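Local structure of adhesion and penetration protein autotransporter (3SYJ) at residues F22-N28 against S42-M48; R101-K105 against R255-F259; T411-K417 against K430-Q436; R534-A538 against L681-Q685. The protein promotes bacterial adherence to and invasion of host cells, probably acts as a serine protease, and associates with itself through its surface-displayed passenger domain to aggregate bacteria. All coordinates share one frame; numbering follows the deposited sequence.

Contact 1. Residues F22-N28 against S42-M48; sequences FTVGAQN and SMTKAPM
Met48 reaches across to the type II turn of 22-28 and lies obliquely against Phe22. Its chi1 near 180° sends CG out to the turn, and the bend at the next bond brings the sulfur to the ring: Met48 CE packs on Phe22 CB at 3.8 Å, and Met48 SD sits 5.4 Å from the Phe22 ring centroid, 67° off the normal. This is a Met-aromatic contact of oblique type. At another part of the same ring, Ser42 OG meets the edge near CE1.

The backbone fixes this pairing. The turn runs from Thr23 to Ala26, and the two segments exchange bonds beside it, Gly25 N to Met48 O at 2.9 Å, in the carbonyl plane on a lone pair, and Met48 N to Ala26 O. Gly25, with phi 88°, has no CB that would collide with the preceding carbonyl, and its own O rests on Pro47 CB.

Farther along, Met43 O is gripped twice, from opposite faces of its plane: Asn28 N donates from 2.9 Å, and Gln27 NE2 donates more distantly from 3.3 Å. The extended Gln27 chain runs alongside Pro47, both pointing the same way, and its CG passes 3.3 Å from Ala46 O. Asn28 instead crosses Thr44 at about a right angle, its ND2 touching Thr44 CG2 at 3.4 Å.

Within the protease domain, helix 9-17 backs the apolar side, Phe15 touching Met48 and meeting Phe22 edge-to-face. Strand 29-32 supplies Ile29 against Phe22 and Met43, while Tyr225 of strand 221-226 covers Ala46 and Pro47.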
# COMPACT_ATOMS: atom_id res chain seq x y z
N PHE A 22 18.23 -31.68 33.16
CA PHE A 22 17.48 -32.34 34.23
C PHE A 22 16.62 -31.38 35.05
O PHE A 22 16.53 -31.48 36.28
CB PHE A 22 18.43 -33.15 35.10
CG PHE A 22 19.09 -34.28 34.37
CD1 PHE A 22 18.36 -35.40 33.98
CD2 PHE A 22 20.44 -34.23 34.05
CE1 PHE A 22 18.96 -36.45 33.30
CE2 PHE A 22 21.06 -35.27 33.37
CZ PHE A 22 20.31 -36.39 33.00
N THR A 23 15.98 -30.44 34.36
CA THR A 23 15.07 -29.52 35.00
C THR A 23 13.84 -30.29 35.44
O THR A 23 13.52 -31.34 34.87
CB THR A 23 14.65 -28.43 34.04
OG1 THR A 23 14.27 -29.03 32.80
CG2 THR A 23 15.81 -27.47 33.79
N VAL A 24 13.15 -29.78 36.44
CA VAL A 24 12.01 -30.50 36.99
C VAL A 24 10.98 -30.76 35.90
O VAL A 24 10.68 -29.87 35.09
CB VAL A 24 11.38 -29.74 38.17
CG1 VAL A 24 10.22 -30.52 38.75
CG2 VAL A 24 12.43 -29.45 39.23
N GLY A 25 10.47 -31.99 35.85
CA GLY A 25 9.43 -32.36 34.90
C GLY A 25 9.93 -32.83 33.55
O GLY A 25 9.19 -33.48 32.81
N ALA A 26 11.19 -32.52 33.23
CA ALA A 26 11.79 -32.91 31.95
C ALA A 26 11.73 -34.42 31.73
O ALA A 26 11.70 -35.19 32.68
CB ALA A 26 13.23 -32.40 31.86
N GLN A 27 11.73 -34.83 30.47
CA GLN A 27 11.65 -36.24 30.14
C GLN A 27 12.52 -36.64 28.94
O GLN A 27 12.90 -35.80 28.11
CB GLN A 27 10.20 -36.67 29.92
CG GLN A 27 9.40 -36.84 31.20
CD GLN A 27 8.15 -37.68 31.00
OE1 GLN A 27 7.03 -37.16 30.97
NE2 GLN A 27 8.34 -38.99 30.84
N ASN A 28 12.83 -37.92 28.85
CA ASN A 28 13.60 -38.43 27.73
C ASN A 28 14.93 -37.72 27.55
O ASN A 28 15.22 -37.20 26.48
CB ASN A 28 12.77 -38.30 26.45
CG ASN A 28 11.45 -38.99 26.57
OD1 ASN A 28 10.40 -38.37 26.37
ND2 ASN A 28 11.47 -40.26 26.93
N SER A 42 17.08 -41.12 29.88
CA SER A 42 16.64 -40.94 31.25
C SER A 42 15.23 -40.34 31.34
O SER A 42 14.83 -39.54 30.49
CB SER A 42 17.65 -40.07 32.00
OG SER A 42 17.30 -39.96 33.37
N MET A 43 14.48 -40.75 32.37
CA MET A 43 13.14 -40.22 32.63
C MET A 43 12.19 -40.38 31.44
O MET A 43 11.57 -39.41 30.99
CB MET A 43 13.20 -38.75 33.06
CG MET A 43 13.91 -38.52 34.38
SD MET A 43 13.09 -39.37 35.75
CE MET A 43 14.50 -40.05 36.63
N THR A 44 12.07 -41.61 30.95
CA THR A 44 11.18 -41.90 29.83
C THR A 44 9.80 -42.25 30.36
O THR A 44 8.81 -42.18 29.64
CB THR A 44 11.69 -43.07 28.95
OG1 THR A 44 11.71 -44.28 29.71
CG2 THR A 44 13.09 -42.78 28.43
N LYS A 45 9.74 -42.62 31.64
CA LYS A 45 8.48 -43.05 32.24
C LYS A 45 8.04 -42.22 33.45
O LYS A 45 7.07 -42.56 34.13
CB LYS A 45 8.56 -44.54 32.59
CG LYS A 45 8.72 -45.39 31.36
CD LYS A 45 9.13 -46.82 31.69
CE LYS A 45 9.07 -47.68 30.43
NZ LYS A 45 9.55 -49.08 30.64
N ALA A 46 8.73 -41.11 33.71
CA ALA A 46 8.30 -40.17 34.74
C ALA A 46 8.90 -38.81 34.44
O ALA A 46 9.97 -38.73 33.85
CB ALA A 46 8.74 -40.65 36.12
N PRO A 47 8.19 -37.74 34.83
CA PRO A 47 8.78 -36.40 34.73
C PRO A 47 9.89 -36.30 35.77
O PRO A 47 9.73 -36.85 36.86
CB PRO A 47 7.61 -35.48 35.12
CG PRO A 47 6.37 -36.34 34.99
CD PRO A 47 6.81 -37.71 35.34
N MET A 48 11.00 -35.65 35.42
CA MET A 48 12.14 -35.53 36.34
C MET A 48 11.72 -35.04 37.73
O MET A 48 11.02 -34.04 37.86
CB MET A 48 13.18 -34.56 35.77
CG MET A 48 14.37 -34.34 36.69
SD MET A 48 15.44 -35.79 36.89
CE MET A 48 16.75 -35.10 37.90
O HOH W 1 8.87 -41.37 27.27

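Contact 2. Residues R101-K105 against R255-F259; sequences RNNYK and RKSYF
Tyr104 carries Arg255 over one face and turns an edge to Tyr258, and its side chain can be followed outward from the backbone. With CG trans to the main-chain nitrogen, the ring swings off the 101-105 loop and across to the start of helix 256-266. Tyr104 CB comes within 3.9 Å of Arg255 NH1. From CG onward the ring carries that nitrogen on one face: NH1 stands 3.0 Å above the ring plane, over its centre. The guanidinium is turned 74° from the ring, thus presenting an edge rather than lying flat. Arg255 CZ is 4.2 Å from the Tyr104 centroid and only 6° off the normal, a well-centred cation-pi contact. The extended arginine chain also brings its CD to 3.7 Å from Tyr104 CE1.

CD1 and CE1 turn to the second partner. Tyr104 CD1 lies 3.5 Å above the plane of the Tyr258 ring, over its centre, giving an edge-to-face pair with planes at 61° and centroids 4.7 Å apart. At the tip, Tyr104 OH makes a weak hydrogen bond with Tyr112 N. Tyr258 is itself held at its far end, where its OH donates to Asn102 O at 2.7 Å from above the carbonyl plane.

Arg255 also donates through NH2 to Glu113 O, so the cation is anchored beyond the ring. Arg255 occupies the N-cap position of the helix. The cation-pi contact and T-shaped aromatic pair together join the first turn of this helix to a loop of the S6 (IgA1 protease-like) peptidase domain, a member of the PA clan.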
# COMPACT_ATOMS: atom_id res chain seq x y z
N ARG A 101 14.11 -34.18 67.56
CA ARG A 101 14.67 -35.17 66.63
C ARG A 101 13.72 -36.31 66.32
O ARG A 101 13.74 -36.86 65.22
CB ARG A 101 15.98 -35.74 67.19
CG ARG A 101 16.99 -34.69 67.58
CD ARG A 101 18.41 -35.22 67.48
NE ARG A 101 19.29 -34.15 67.01
CZ ARG A 101 19.97 -34.18 65.87
NH1 ARG A 101 19.92 -35.23 65.06
NH2 ARG A 101 20.73 -33.15 65.55
N ASN A 102 12.88 -36.66 67.29
CA ASN A 102 11.99 -37.80 67.17
C ASN A 102 12.73 -39.05 66.72
O ASN A 102 12.40 -39.65 65.70
CB ASN A 102 10.82 -37.48 66.23
CG ASN A 102 9.91 -36.38 66.78
OD1 ASN A 102 9.48 -36.44 67.92
ND2 ASN A 102 9.63 -35.38 65.95
N ASN A 103 13.74 -39.43 67.49
CA ASN A 103 14.44 -40.69 67.28
C ASN A 103 13.51 -41.86 67.57
O ASN A 103 12.93 -41.96 68.65
CB ASN A 103 15.70 -40.77 68.14
CG ASN A 103 16.76 -39.75 67.74
OD1 ASN A 103 16.91 -39.42 66.56
ND2 ASN A 103 17.50 -39.24 68.71
N TYR A 104 13.36 -42.73 66.58
CA TYR A 104 12.52 -43.92 66.69
C TYR A 104 12.88 -44.79 67.90
O TYR A 104 14.06 -45.00 68.18
CB TYR A 104 12.71 -44.74 65.42
CG TYR A 104 11.65 -45.76 65.15
CD1 TYR A 104 10.51 -45.43 64.44
CD2 TYR A 104 11.81 -47.08 65.55
CE1 TYR A 104 9.55 -46.37 64.15
CE2 TYR A 104 10.86 -48.03 65.27
CZ TYR A 104 9.73 -47.67 64.57
OH TYR A 104 8.77 -48.62 64.29
N LYS A 105 11.87 -45.27 68.60
CA LYS A 105 12.07 -46.24 69.67
C LYS A 105 11.42 -47.56 69.26
O LYS A 105 10.21 -47.63 69.06
CB LYS A 105 11.45 -45.76 70.99
CG LYS A 105 11.64 -46.74 72.16
CD LYS A 105 10.61 -46.49 73.27
CE LYS A 105 10.85 -47.38 74.50
NZ LYS A 105 11.87 -46.82 75.45
N ARG A 255 8.43 -44.53 57.19
CA ARG A 255 7.41 -45.00 58.12
C ARG A 255 6.26 -44.01 58.30
O ARG A 255 6.30 -43.13 59.15
CB ARG A 255 8.07 -45.37 59.45
CG ARG A 255 9.23 -46.34 59.24
CD ARG A 255 9.96 -46.72 60.51
NE ARG A 255 11.21 -47.42 60.21
CZ ARG A 255 12.22 -47.55 61.06
NH1 ARG A 255 12.13 -47.04 62.28
NH2 ARG A 255 13.32 -48.18 60.70
N LYS A 256 5.23 -44.17 57.47
CA LYS A 256 4.11 -43.24 57.42
C LYS A 256 3.28 -43.24 58.71
O LYS A 256 2.78 -42.20 59.13
CB LYS A 256 3.22 -43.60 56.23
CG LYS A 256 2.11 -42.61 55.91
CD LYS A 256 2.52 -41.69 54.78
CE LYS A 256 1.31 -41.17 54.02
NZ LYS A 256 0.56 -42.27 53.33
N SER A 257 3.13 -44.41 59.33
CA SER A 257 2.34 -44.53 60.55
C SER A 257 3.05 -43.91 61.74
O SER A 257 2.42 -43.34 62.63
CB SER A 257 2.02 -45.99 60.87
OG SER A 257 0.82 -46.39 60.24
N TYR A 258 4.36 -44.05 61.76
CA TYR A 258 5.16 -43.46 62.82
C TYR A 258 5.10 -41.95 62.69
O TYR A 258 4.93 -41.24 63.68
CB TYR A 258 6.59 -43.95 62.74
CG TYR A 258 7.57 -43.24 63.65
CD1 TYR A 258 7.49 -43.37 65.03
CD2 TYR A 258 8.59 -42.46 63.12
CE1 TYR A 258 8.40 -42.74 65.86
CE2 TYR A 258 9.50 -41.83 63.94
CZ TYR A 258 9.40 -41.97 65.31
OH TYR A 258 10.31 -41.34 66.13
N PHE A 259 5.23 -41.47 61.47
CA PHE A 259 5.19 -40.03 61.27
C PHE A 259 3.85 -39.45 61.72
O PHE A 259 3.81 -38.39 62.33
CB PHE A 259 5.43 -39.64 59.82
CG PHE A 259 5.20 -38.19 59.57
CD1 PHE A 259 6.12 -37.25 59.98
CD2 PHE A 259 4.02 -37.76 58.97
CE1 PHE A 259 5.90 -35.90 59.77
CE2 PHE A 259 3.80 -36.41 58.76
CZ PHE A 259 4.74 -35.48 59.17

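Contact 3. Residues T411-K417 against K430-Q436; sequences TLHVQAK and KVILEQQ
Strands 411-414 and 430-433 run side by side, their axes 4.6 Å apart at closest approach and their directions 14° from parallel, with Thr411, Leu412, His413 and Val414 in register with Lys430 to Leu433. A ladder of backbone bonds alternates between them: Leu412 N to Lys430 O at 2.7 Å, Ile432 N to Leu412 O, Val414 N to Ile432 O and Glu434 N to Val414 O. Beyond the strands, Gln436 N still reaches Ala416 O.

Equivalent residues stack in successive coils, the hallmark of the right-handed parallel beta-helix of autotransporter passengers; strands 391-394 and 455-460 continue the ladder to either side. Leu412, Val414, Val431 and Leu433 share one face, where Val414 CG2 meets Val431 CG1 at 4.0 Å and Leu412 CB meets Val431 CG2. Leu433 leans on Val458 and Leu460.

The other face is mixed. Thr411 and Lys430 lie side by side pointing the same way, and a water bridges Thr411 OG1 to Lys430 NZ, which also donates to Gln459. Thr411 CG2 packs against Ile432 CD1 at 3.8 Å. A chi1 of 179° throws the imidazole of His413 across Ile432, its ND1 3.7 Å from Ile432 CG2. Glu434 OE1 approaches the ring edge, 3.0 Å from His413 CE1, with carboxylate and imidazole only 21° from coplanar.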
# COMPACT_ATOMS: atom_id res chain seq x y z
N THR A 411 -5.29 -16.78 51.22
CA THR A 411 -4.82 -15.40 51.31
C THR A 411 -4.57 -14.92 52.75
O THR A 411 -5.33 -15.22 53.66
CB THR A 411 -5.81 -14.44 50.62
OG1 THR A 411 -5.89 -14.77 49.23
CG2 THR A 411 -5.36 -13.00 50.76
N LEU A 412 -3.48 -14.18 52.93
CA LEU A 412 -3.17 -13.54 54.20
C LEU A 412 -3.24 -12.05 53.93
O LEU A 412 -2.37 -11.50 53.26
CB LEU A 412 -1.74 -13.87 54.62
CG LEU A 412 -1.37 -14.15 56.08
CD1 LEU A 412 -0.11 -13.37 56.47
CD2 LEU A 412 -2.50 -13.81 57.03
N HIS A 413 -4.28 -11.39 54.44
CA HIS A 413 -4.43 -9.96 54.23
C HIS A 413 -3.81 -9.22 55.42
O HIS A 413 -4.43 -9.09 56.46
CB HIS A 413 -5.92 -9.63 54.05
CG HIS A 413 -6.21 -8.17 53.85
ND1 HIS A 413 -5.24 -7.26 53.49
CD2 HIS A 413 -7.37 -7.48 53.92
CE1 HIS A 413 -5.78 -6.07 53.37
NE2 HIS A 413 -7.07 -6.17 53.62
N VAL A 414 -2.58 -8.76 55.25
CA VAL A 414 -1.86 -8.09 56.34
C VAL A 414 -2.37 -6.66 56.55
O VAL A 414 -2.33 -5.83 55.63
CB VAL A 414 -0.35 -8.05 56.08
CG1 VAL A 414 0.39 -7.29 57.18
CG2 VAL A 414 0.18 -9.46 55.96
N GLN A 415 -2.82 -6.37 57.76
CA GLN A 415 -3.47 -5.10 58.04
C GLN A 415 -3.22 -4.65 59.48
O GLN A 415 -4.11 -4.07 60.11
CB GLN A 415 -4.97 -5.23 57.78
CG GLN A 415 -5.62 -4.00 57.16
CD GLN A 415 -7.08 -4.24 56.81
OE1 GLN A 415 -7.54 -3.89 55.72
NE2 GLN A 415 -7.81 -4.86 57.73
N ALA A 416 -2.03 -4.91 60.00
CA ALA A 416 -1.70 -4.47 61.35
C ALA A 416 -1.30 -2.99 61.37
O ALA A 416 -1.24 -2.34 60.32
CB ALA A 416 -0.58 -5.33 61.91
N LYS A 417 -1.03 -2.46 62.56
CA LYS A 417 -0.74 -1.03 62.70
C LYS A 417 0.70 -0.74 63.02
O LYS A 417 1.31 -1.39 63.87
CB LYS A 417 -1.64 -0.38 63.76
CG LYS A 417 -3.03 0.01 63.25
CD LYS A 417 -3.85 0.73 64.32
CE LYS A 417 -3.24 2.08 64.69
NZ LYS A 417 -4.15 2.88 65.58
N LYS A 430 -1.42 -16.17 48.57
CA LYS A 430 -1.33 -14.72 48.42
C LYS A 430 -1.23 -13.99 49.75
O LYS A 430 -1.89 -14.33 50.72
CB LYS A 430 -2.52 -14.17 47.63
CG LYS A 430 -2.34 -12.73 47.21
CD LYS A 430 -3.67 -12.04 46.95
CE LYS A 430 -4.34 -12.55 45.70
NZ LYS A 430 -5.68 -11.92 45.55
N VAL A 431 -0.37 -12.98 49.77
CA VAL A 431 -0.26 -12.08 50.90
C VAL A 431 -0.57 -10.71 50.33
O VAL A 431 0.08 -10.27 49.38
CB VAL A 431 1.16 -12.05 51.46
CG1 VAL A 431 1.37 -10.84 52.36
CG2 VAL A 431 1.48 -13.35 52.20
N ILE A 432 -1.59 -10.06 50.89
CA ILE A 432 -1.92 -8.70 50.52
C ILE A 432 -1.35 -7.76 51.57
O ILE A 432 -1.56 -7.97 52.77
CB ILE A 432 -3.45 -8.50 50.44
CG1 ILE A 432 -4.06 -9.45 49.40
CG2 ILE A 432 -3.78 -7.06 50.12
CD1 ILE A 432 -5.58 -9.44 49.37
N LEU A 433 -0.61 -6.75 51.14
CA LEU A 433 -0.01 -5.80 52.06
C LEU A 433 -0.87 -4.56 52.19
O LEU A 433 -1.03 -3.80 51.24
CB LEU A 433 1.38 -5.37 51.58
CG LEU A 433 2.37 -6.51 51.33
CD1 LEU A 433 3.69 -5.93 50.82
CD2 LEU A 433 2.57 -7.31 52.61
N GLU A 434 -1.42 -4.36 53.39
CA GLU A 434 -2.15 -3.14 53.69
C GLU A 434 -1.96 -2.70 55.15
O GLU A 434 -2.95 -2.43 55.84
CB GLU A 434 -3.65 -3.29 53.37
CG GLU A 434 -4.31 -1.97 52.96
CD GLU A 434 -5.81 -2.07 52.75
OE1 GLU A 434 -6.35 -3.19 52.69
OE2 GLU A 434 -6.45 -1.01 52.63
N GLN A 435 -0.72 -2.63 55.62
CA GLN A 435 -0.46 -2.11 56.96
C GLN A 435 -1.06 -0.73 57.08
O GLN A 435 -0.99 0.05 56.13
CB GLN A 435 1.04 -1.97 57.24
CG GLN A 435 1.72 -3.21 57.72
CD GLN A 435 1.45 -3.54 59.16
OE1 GLN A 435 1.94 -2.87 60.08
NE2 GLN A 435 0.70 -4.59 59.37
N GLN A 436 -1.62 -0.44 58.25
CA GLN A 436 -2.12 0.89 58.57
C GLN A 436 -1.08 1.68 59.35
O GLN A 436 -0.39 1.12 60.20
CB GLN A 436 -3.37 0.79 59.44
CG GLN A 436 -4.31 -0.35 59.10
CD GLN A 436 -5.17 -0.06 57.89
OE1 GLN A 436 -4.69 -0.05 56.76
NE2 GLN A 436 -6.46 0.16 58.13
O HOH W 2 -7.66 -13.41 47.22

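Contact 4. Residues R534-A538 against L681-Q685; sequences RKEIA and LTTCQ
Thr682, Arg534 and Glu536 bury most of this junction. Thr682 aims its CB at the 534-538 segment, meeting Glu536 CB at 3.8 Å; its OG1, anti to its own carbonyl carbon (chi1 -55°), touches Ala538 CB at 3.3 Å.

Arg534 folds back at chi2 and chi3, bringing the NE/NH2 side of its guanidinium to Glu536 OE1 while the chain crosses Leu681 at about a right angle. Arg534 CG packs on Leu681 CD2 at 3.7 Å. NE and NH2 both bond Glu536 OE1, each at 3.2 Å from that oxygen, a side-on salt bridge in which one carboxylate atom takes two donors. NE arrives on the syn side, whereas NH2 comes from above the carboxylate plane.

The short strand segments cross at 120°, their axes no closer than 6.7 Å, and water joins them in place of direct backbone bonds. One molecule links Glu536 O to Thr682 N. The other donates to Glu536 OE2 and accepts from Cys684 N, whose residue is disulfide-bonded to Cys673 in the hairpin of strands 669-675 and 682-688.

The hairpin thus docks on strand 536-539 of the beta-solenoid through van der Waals contacts and water bridges, and the internal ion pair probably steadies the carboxylate that holds the second water.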
# COMPACT_ATOMS: atom_id res chain seq x y z
N ARG A 534 28.24 -2.35 42.15
CA ARG A 534 28.65 -2.67 40.80
C ARG A 534 27.93 -1.79 39.79
O ARG A 534 26.84 -1.29 40.06
CB ARG A 534 28.38 -4.14 40.50
CG ARG A 534 29.32 -5.11 41.22
CD ARG A 534 30.72 -5.02 40.63
NE ARG A 534 30.76 -5.42 39.22
CZ ARG A 534 31.14 -6.61 38.79
NH1 ARG A 534 31.53 -7.54 39.66
NH2 ARG A 534 31.15 -6.88 37.49
N LYS A 535 28.55 -1.59 38.63
CA LYS A 535 27.94 -0.82 37.56
C LYS A 535 26.81 -1.61 36.91
O LYS A 535 25.88 -1.03 36.36
CB LYS A 535 28.99 -0.43 36.52
CG LYS A 535 29.90 0.70 36.97
CD LYS A 535 30.80 1.21 35.86
CE LYS A 535 32.13 0.47 35.81
NZ LYS A 535 33.20 1.36 35.25
N GLU A 536 26.91 -2.93 36.99
CA GLU A 536 25.97 -3.83 36.33
C GLU A 536 25.01 -4.45 37.33
O GLU A 536 25.43 -5.01 38.35
CB GLU A 536 26.70 -4.95 35.61
CG GLU A 536 27.80 -4.49 34.68
CD GLU A 536 29.13 -4.33 35.40
OE1 GLU A 536 29.15 -4.47 36.65
OE2 GLU A 536 30.14 -4.07 34.72
N ILE A 537 23.72 -4.36 37.03
CA ILE A 537 22.71 -5.08 37.79
C ILE A 537 21.91 -5.90 36.80
O ILE A 537 21.94 -5.63 35.60
CB ILE A 537 21.76 -4.15 38.57
CG1 ILE A 537 20.95 -3.27 37.62
CG2 ILE A 537 22.56 -3.31 39.55
CD1 ILE A 537 20.06 -2.24 38.31
N ALA A 538 21.19 -6.90 37.29
CA ALA A 538 20.50 -7.80 36.38
C ALA A 538 19.17 -8.25 36.96
O ALA A 538 18.98 -8.27 38.17
CB ALA A 538 21.38 -9.01 36.07
N LEU A 681 26.76 -12.03 40.57
CA LEU A 681 27.46 -10.94 39.88
C LEU A 681 27.24 -10.89 38.37
O LEU A 681 27.22 -11.92 37.71
CB LEU A 681 28.95 -11.02 40.16
CG LEU A 681 29.37 -10.34 41.46
CD1 LEU A 681 30.81 -10.68 41.79
CD2 LEU A 681 29.17 -8.83 41.34
N THR A 682 27.11 -9.69 37.82
CA THR A 682 26.92 -9.54 36.38
C THR A 682 28.19 -9.05 35.72
O THR A 682 28.84 -8.13 36.22
CB THR A 682 25.76 -8.57 36.05
OG1 THR A 682 24.57 -9.00 36.72
CG2 THR A 682 25.50 -8.50 34.55
N THR A 683 28.56 -9.66 34.60
CA THR A 683 29.77 -9.27 33.89
C THR A 683 29.48 -8.98 32.43
O THR A 683 28.81 -9.76 31.76
CB THR A 683 30.84 -10.36 33.98
OG1 THR A 683 31.21 -10.55 35.35
CG2 THR A 683 32.06 -9.98 33.17
N CYS A 684 29.96 -7.84 31.94
CA CYS A 684 29.83 -7.50 30.53
C CYS A 684 31.21 -7.40 29.91
O CYS A 684 32.05 -6.66 30.41
CB CYS A 684 29.11 -6.16 30.34
SG CYS A 684 27.38 -6.18 30.84
N GLN A 685 31.43 -8.13 28.83
CA GLN A 685 32.75 -8.18 28.22
C GLN A 685 32.70 -8.61 26.76
O GLN A 685 31.82 -9.38 26.36
CB GLN A 685 33.64 -9.15 28.99
CG GLN A 685 33.38 -10.59 28.59
CD GLN A 685 33.72 -11.57 29.68
OE1 GLN A 685 34.82 -11.55 30.23
NE2 GLN A 685 32.77 -12.45 30.00
O HOH W 3 26.95 -7.15 39.26
O HOH W 4 31.35 -6.07 33.27

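How the contacts relate
The four contacts follow one another along the chain, and none touches another. Contacts 1 and 2 both belong to the protease domain, with centres 31 Å apart and nearest atoms about 19 Å apart. Contact 3 lies on the beta-helix, and contact 4 joins a disulfide hairpin to it farther along; their centres are 35 Å apart, with about 20 Å between nearest atoms. Contacts 2 and 4 are the most widely separated pair, at 49 Å between centres. The active-site serine, Ser218, assigned by similarity, is in none of them; Arg255 of contact 2 lies near, without touching, the probable Ser218-His73-Asp115 triad.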